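Local coordinates for protein methylxanthine N1-demethylase NdmA (Pseudomonas putida, PDB 6ICN) that catalyses the N1-demethylation of caffeine to theobromine and formaldehyde as a Rieske-type non-heme iron oxygenase, the first step of caffeine degradation, at residues A[28-33]-A[341-346]; A[149-154]-A[351-356]. All coordinates share one frame; numbering follows the deposited sequence.

Contact 1: A[28-33]-A[341-346]; sequences REYLRH and ELKEAH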
loop_
_atom_site.group_PDB
_atom_site.type_symbol
_atom_site.label_atom_id
_atom_site.label_comp_id
_atom_site.label_asym_id
_atom_site.label_seq_id
_atom_site.Cartn_x
_atom_site.Cartn_y
_atom_site.Cartn_z
ATOM N N ARG A 28 6.761 -30.769 -23.355
ATOM C CA ARG A 28 5.433 -30.654 -22.769
ATOM C C ARG A 28 4.323 -30.961 -23.748
ATOM O O ARG A 28 3.156 -30.984 -23.349
ATOM C CB ARG A 28 5.230 -29.237 -22.211
ATOM C CG ARG A 28 6.310 -28.821 -21.216
ATOM C CD ARG A 28 5.701 -27.969 -20.064
ATOM N NE ARG A 28 5.489 -28.769 -18.872
ATOM C CZ ARG A 28 4.683 -28.420 -17.867
ATOM N NH1 ARG A 28 4.539 -29.210 -16.783
ATOM N NH2 ARG A 28 3.990 -27.288 -17.933
ATOM N N GLU A 29 4.658 -31.171 -25.018
ATOM C CA GLU A 29 3.626 -31.338 -26.029
ATOM C C GLU A 29 2.686 -32.483 -25.674
ATOM O O GLU A 29 1.468 -32.379 -25.861
ATOM C CB GLU A 29 4.288 -31.560 -27.393
ATOM C CG GLU A 29 3.346 -31.931 -28.506
ATOM C CD GLU A 29 2.600 -30.742 -29.082
ATOM O OE1 GLU A 29 2.934 -29.582 -28.732
ATOM O OE2 GLU A 29 1.678 -30.975 -29.902
ATOM N N TYR A 30 3.228 -33.572 -25.120
ATOM C CA TYR A 30 2.404 -34.743 -24.854
ATOM C C TYR A 30 1.294 -34.437 -23.854
ATOM O O TYR A 30 0.228 -35.056 -23.911
ATOM C CB TYR A 30 3.280 -35.918 -24.380
ATOM C CG TYR A 30 3.633 -35.939 -22.902
ATOM C CD1 TYR A 30 4.620 -35.099 -22.382
ATOM C CD2 TYR A 30 3.001 -36.810 -22.039
ATOM C CE1 TYR A 30 4.938 -35.126 -21.034
ATOM C CE2 TYR A 30 3.316 -36.861 -20.688
ATOM C CZ TYR A 30 4.281 -36.000 -20.193
ATOM O OH TYR A 30 4.595 -36.036 -18.855
ATOM N N LEU A 31 1.502 -33.463 -22.956
ATOM C CA LEU A 31 0.464 -33.127 -21.983
ATOM C C LEU A 31 -0.791 -32.539 -22.626
ATOM O O LEU A 31 -1.859 -32.589 -22.010
ATOM C CB LEU A 31 1.023 -32.151 -20.937
ATOM C CG LEU A 31 2.132 -32.754 -20.069
ATOM C CD1 LEU A 31 2.735 -31.674 -19.146
ATOM C CD2 LEU A 31 1.581 -33.890 -19.243
ATOM N N ARG A 32 -0.690 -31.995 -23.844
ATOM C CA ARG A 32 -1.859 -31.424 -24.517
ATOM C C ARG A 32 -2.913 -32.480 -24.821
ATOM O O ARG A 32 -4.075 -32.135 -25.042
ATOM C CB ARG A 32 -1.442 -30.719 -25.819
ATOM C CG ARG A 32 -0.472 -29.549 -25.618
ATOM C CD ARG A 32 0.040 -28.973 -26.940
ATOM N NE ARG A 32 -1.042 -28.536 -27.819
ATOM C CZ ARG A 32 -1.519 -27.297 -27.848
ATOM N NH1 ARG A 32 -0.994 -26.373 -27.048
ATOM N NH2 ARG A 32 -2.513 -26.981 -28.673
ATOM N N HIS A 33 -2.540 -33.761 -24.810
ATOM C CA HIS A 33 -3.484 -34.822 -25.142
ATOM C C HIS A 33 -4.374 -35.238 -23.987
ATOM O O HIS A 33 -5.304 -36.021 -24.201
ATOM C CB HIS A 33 -2.706 -36.040 -25.678
ATOM C CG HIS A 33 -2.103 -35.784 -27.018
ATOM N ND1 HIS A 33 -2.736 -36.135 -28.191
ATOM C CD2 HIS A 33 -0.968 -35.139 -27.381
ATOM C CE1 HIS A 33 -2.006 -35.745 -29.214
ATOM N NE2 HIS A 33 -0.925 -35.143 -28.752
ATOM N N GLU A 341 7.813 -42.655 -20.183
ATOM C CA GLU A 341 7.300 -43.572 -21.201
ATOM C C GLU A 341 6.209 -42.911 -22.030
ATOM O O GLU A 341 6.117 -43.137 -23.243
ATOM C CB GLU A 341 6.754 -44.837 -20.549
ATOM C CG GLU A 341 7.808 -45.736 -19.913
ATOM C CD GLU A 341 7.184 -46.896 -19.174
ATOM O OE1 GLU A 341 5.989 -47.187 -19.420
ATOM O OE2 GLU A 341 7.869 -47.529 -18.346
ATOM N N LEU A 342 5.361 -42.107 -21.389
ATOM C CA LEU A 342 4.299 -41.437 -22.132
ATOM C C LEU A 342 4.874 -40.411 -23.094
ATOM O O LEU A 342 4.415 -40.282 -24.240
ATOM C CB LEU A 342 3.305 -40.791 -21.151
ATOM C CG LEU A 342 2.433 -41.778 -20.356
ATOM C CD1 LEU A 342 1.782 -41.154 -19.122
ATOM C CD2 LEU A 342 1.360 -42.401 -21.276
ATOM N N LYS A 343 5.885 -39.662 -22.645
ATOM C CA LYS A 343 6.530 -38.687 -23.509
ATOM C C LYS A 343 7.190 -39.362 -24.710
ATOM O O LYS A 343 7.064 -38.889 -25.849
ATOM C CB LYS A 343 7.553 -37.897 -22.695
ATOM C CG LYS A 343 8.308 -36.881 -23.495
ATOM C CD LYS A 343 9.338 -36.183 -22.619
ATOM C CE LYS A 343 10.200 -35.254 -23.451
ATOM N NZ LYS A 343 11.612 -35.732 -23.535
ATOM N N GLU A 344 7.902 -40.466 -24.474
ATOM C CA GLU A 344 8.531 -41.183 -25.581
ATOM C C GLU A 344 7.490 -41.765 -26.530
ATOM O O GLU A 344 7.632 -41.658 -27.755
ATOM C CB GLU A 344 9.439 -42.288 -25.033
ATOM C CG GLU A 344 10.672 -41.759 -24.310
ATOM C CD GLU A 344 11.528 -40.862 -25.196
ATOM O OE1 GLU A 344 12.155 -39.922 -24.659
ATOM O OE2 GLU A 344 11.556 -41.094 -26.433
ATOM N N ALA A 345 6.434 -42.366 -25.981
ATOM C CA ALA A 345 5.397 -42.967 -26.815
ATOM C C ALA A 345 4.660 -41.919 -27.642
ATOM O O ALA A 345 4.290 -42.179 -28.794
ATOM C CB ALA A 345 4.424 -43.750 -25.944
ATOM N N HIS A 346 4.423 -40.729 -27.077
ATOM C CA HIS A 346 3.800 -39.670 -27.866
ATOM C C HIS A 346 4.596 -39.381 -29.142
ATOM O O HIS A 346 4.010 -39.138 -30.204
ATOM C CB HIS A 346 3.654 -38.405 -27.011
ATOM C CG HIS A 346 3.393 -37.166 -27.808
ATOM N ND1 HIS A 346 4.404 -36.347 -28.261
ATOM C CD2 HIS A 346 2.235 -36.615 -28.251
ATOM C CE1 HIS A 346 3.883 -35.339 -28.938
ATOM N NE2 HIS A 346 2.570 -35.482 -28.950
HETATM O O HOH W 1 0.914 -34.036 -30.497
#
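Tyr30 and Lys343 bring the two backbones closest, their CA atoms 5.9 Å apart, where the turn-like residues 28-33 meet one side of the regular helix 341-346. Two CH-pi contacts carry the packing, and they run in opposite directions. Lys343 puts its CB over a face of the Tyr30 ring, 4.2 Å from the ring centroid and 17° off the normal, while Leu342 CB approaches the same ring obliquely near CE2. On the opposite face of that ring lies Leu31 CD2, so the phenol is sandwiched. In return, Tyr30 CA sits over the face of the His346 ring, 4.0 Å from its centroid. Tyr30 CG lies between the backbone N and the carbonyl carbon (chi1 83°), which turns the ring over the helix backbone at Lys343. The Lys343 chain leads away from the tyrosine, and its NZ pairs with Glu27.

The His346 ring is engaged at its edge as well. His33 NE2 lies near its plane, 3.5 Å from His346 NE2, with the two ring planes 60° apart. No direct hydrogen bond joins the segments; instead one water, in the plane of both imidazoles, bridges them, 2.8 Å from His33 NE2 and 2.7 Å from His346 NE2. The same water donates to Glu29 OE2 at 3.2 Å, and Glu29 CG packs obliquely against His346 CE1. With an alanine in place of His346, the water is likely to lose one of its three protein partners, and Tyr30 CA and CB the ring face they pack on.

Within the fold, the loop before strand 35-40, an outermost strand of the Rieske-domain sheet, is packed on helix 330-348 of the C-terminal part, away from the caffeine and metal sites; Leu342 and His346 of that helix also touch Phe353 of helix 350-358.

Contact 2: A[149-154]-A[351-356]; sequences FDCTEI and QAFRSA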
loop_
_atom_site.group_PDB
_atom_site.type_symbol
_atom_site.label_atom_id
_atom_site.label_comp_id
_atom_site.label_asym_id
_atom_site.label_seq_id
_atom_site.Cartn_x
_atom_site.Cartn_y
_atom_site.Cartn_z
ATOM N N PHE A 149 -5.327 -37.963 -30.769
ATOM C CA PHE A 149 -5.071 -39.354 -30.404
ATOM C C PHE A 149 -6.324 -40.042 -29.893
ATOM O O PHE A 149 -6.405 -41.272 -29.938
ATOM C CB PHE A 149 -3.990 -39.470 -29.320
ATOM C CG PHE A 149 -2.601 -39.194 -29.797
ATOM C CD1 PHE A 149 -2.345 -38.812 -31.103
ATOM C CD2 PHE A 149 -1.530 -39.337 -28.920
ATOM C CE1 PHE A 149 -1.048 -38.554 -31.522
ATOM C CE2 PHE A 149 -0.239 -39.094 -29.331
ATOM C CZ PHE A 149 0.012 -38.700 -30.628
ATOM N N ASP A 150 -7.264 -39.274 -29.339
ATOM C CA ASP A 150 -8.589 -39.753 -28.942
ATOM C C ASP A 150 -8.532 -41.005 -28.062
ATOM O O ASP A 150 -9.237 -41.988 -28.290
ATOM C CB ASP A 150 -9.459 -39.988 -30.177
ATOM C CG ASP A 150 -10.945 -39.947 -29.857
ATOM O OD1 ASP A 150 -11.325 -39.442 -28.771
ATOM O OD2 ASP A 150 -11.727 -40.428 -30.688
ATOM N N CYS A 151 -7.704 -40.953 -27.003
ATOM C CA CYS A 151 -7.598 -42.101 -26.109
ATOM C C CYS A 151 -7.504 -41.708 -24.637
ATOM O O CYS A 151 -7.130 -42.542 -23.804
ATOM C CB CYS A 151 -6.372 -42.967 -26.473
ATOM S SG CYS A 151 -4.790 -42.156 -26.230
ATOM N N THR A 152 -7.835 -40.472 -24.290
ATOM C CA THR A 152 -7.770 -40.018 -22.909
ATOM C C THR A 152 -9.161 -39.618 -22.443
ATOM O O THR A 152 -10.016 -39.238 -23.253
ATOM C CB THR A 152 -6.812 -38.830 -22.771
ATOM O OG1 THR A 152 -7.263 -37.769 -23.621
ATOM C CG2 THR A 152 -5.395 -39.249 -23.193
ATOM N N GLU A 153 -9.389 -39.704 -21.134
ATOM C CA GLU A 153 -10.677 -39.368 -20.558
ATOM C C GLU A 153 -10.480 -38.496 -19.330
ATOM O O GLU A 153 -9.378 -38.390 -18.788
ATOM C CB GLU A 153 -11.477 -40.610 -20.167
ATOM C CG GLU A 153 -12.041 -41.326 -21.377
ATOM C CD GLU A 153 -12.992 -42.443 -21.010
ATOM O OE1 GLU A 153 -13.919 -42.703 -21.811
ATOM O OE2 GLU A 153 -12.808 -43.058 -19.933
ATOM N N ILE A 154 -11.578 -37.880 -18.908
ATOM C CA ILE A 154 -11.525 -37.050 -17.699
ATOM C C ILE A 154 -11.216 -37.929 -16.493
ATOM O O ILE A 154 -11.782 -39.038 -16.359
ATOM C CB ILE A 154 -12.847 -36.280 -17.513
ATOM C CG1 ILE A 154 -12.953 -35.226 -18.617
ATOM C CG2 ILE A 154 -12.938 -35.656 -16.115
ATOM C CD1 ILE A 154 -14.320 -34.552 -18.738
ATOM N N GLN A 351 -1.008 -44.807 -31.661
ATOM C CA GLN A 351 -1.102 -46.181 -31.192
ATOM C C GLN A 351 -0.093 -46.469 -30.080
ATOM O O GLN A 351 -0.430 -47.130 -29.091
ATOM C CB GLN A 351 -0.920 -47.134 -32.381
ATOM C CG GLN A 351 0.441 -47.041 -33.094
ATOM C CD GLN A 351 0.831 -45.619 -33.539
ATOM O OE1 GLN A 351 0.105 -44.964 -34.315
ATOM N NE2 GLN A 351 1.973 -45.127 -33.023
ATOM N N ALA A 352 1.144 -45.987 -30.218
ATOM C CA ALA A 352 2.137 -46.187 -29.162
ATOM C C ALA A 352 1.708 -45.505 -27.868
ATOM O O ALA A 352 1.816 -46.087 -26.779
ATOM C CB ALA A 352 3.496 -45.654 -29.605
ATOM N N PHE A 353 1.212 -44.270 -27.978
ATOM C CA PHE A 353 0.748 -43.541 -26.798
ATOM C C PHE A 353 -0.405 -44.270 -26.116
ATOM O O PHE A 353 -0.415 -44.422 -24.891
ATOM C CB PHE A 353 0.343 -42.121 -27.207
ATOM C CG PHE A 353 0.008 -41.219 -26.043
ATOM C CD1 PHE A 353 1.014 -40.550 -25.369
ATOM C CD2 PHE A 353 -1.309 -41.036 -25.644
ATOM C CE1 PHE A 353 0.713 -39.707 -24.304
ATOM C CE2 PHE A 353 -1.619 -40.192 -24.591
ATOM C CZ PHE A 353 -0.602 -39.536 -23.924
ATOM N N ARG A 354 -1.389 -44.736 -26.893
ATOM C CA ARG A 354 -2.515 -45.448 -26.303
ATOM C C ARG A 354 -2.057 -46.673 -25.515
ATOM O O ARG A 354 -2.574 -46.955 -24.427
ATOM C CB ARG A 354 -3.503 -45.854 -27.400
ATOM C CG ARG A 354 -4.654 -46.689 -26.894
ATOM C CD ARG A 354 -5.506 -47.174 -28.060
ATOM N NE ARG A 354 -6.526 -46.189 -28.387
ATOM C CZ ARG A 354 -7.714 -46.145 -27.790
ATOM N NH1 ARG A 354 -8.013 -47.042 -26.854
ATOM N NH2 ARG A 354 -8.596 -45.212 -28.133
ATOM N N SER A 355 -1.073 -47.408 -26.044
ATOM C CA SER A 355 -0.571 -48.585 -25.343
ATOM C C SER A 355 0.164 -48.205 -24.059
ATOM O O SER A 355 -0.054 -48.810 -23.005
ATOM C CB SER A 355 0.346 -49.381 -26.267
ATOM O OG SER A 355 -0.403 -49.893 -27.362
ATOM N N ALA A 356 1.048 -47.214 -24.141
ATOM C CA ALA A 356 1.774 -46.761 -22.955
ATOM C C ALA A 356 0.818 -46.323 -21.849
ATOM O O ALA A 356 1.035 -46.627 -20.668
ATOM C CB ALA A 356 2.717 -45.626 -23.334
HETATM O O HOH W 2 -4.885 -43.487 -29.745
#
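The Phe353 ring takes Cys151 SG at its edge, and the Arg354 guanidinium has Cys151 CB over one face, 3.4 Å above its plane. The first is a Cys sulfur-aromatic contact: SG stands 5.0 Å from the ring centroid and 88° off the normal, essentially in the ring plane. Thr152 CG2 reaches the same ring near its plane, at CE2. Phe149 approaches Phe353 obliquely, with planes 55° apart and Phe149 CD2 3.7 Å from Phe353 CD2; Phe353 CD2 lies at the edge of the Phe149 ring. The Phe149 ring is also stacked with His33.

Phe353 leaves helix 350-358 with its CG opposite the backbone N (chi1 -173°) and extends into the irregular loop 149-154, which leads from strand 140-144 to strand 166-175. Arg354, next along the helix, bends at chi3, which lays its guanidinium across Cys151. Cys151 therefore touches both neighbours, SG at the Phe353 edge and CB over the Arg354 guanidinium, in plain structural packing away from the caffeine and metal sites. A water links the loop backbone to the arginine, donating to Phe149 O at 2.7 Å and accepting a weak, 3.4 Å bond from Arg354 NE.

How the contacts relate
Contact 1 and contact 2 have centres about 10 Å apart, on the same side of the chain's centre. Their segments alternate along the sequence: 28-33, 149-154, 341-346, then 351-356. The first two flank part of the six-stranded antiparallel sheet, one entering strand 35-40 and the other following strand 140-144, its neighbour in that sheet. The last two belong to the successive helices 330-348 and 350-358. The contacts also touch directly: Thr152 OG1 lies 2.7 Å from His33 O, a probable hydrogen bond, and Ala345 CB packs 3.6 Å from Ala352 O. The C-terminal helical pair is thereby packed against loops at one end of the Rieske-domain sheet.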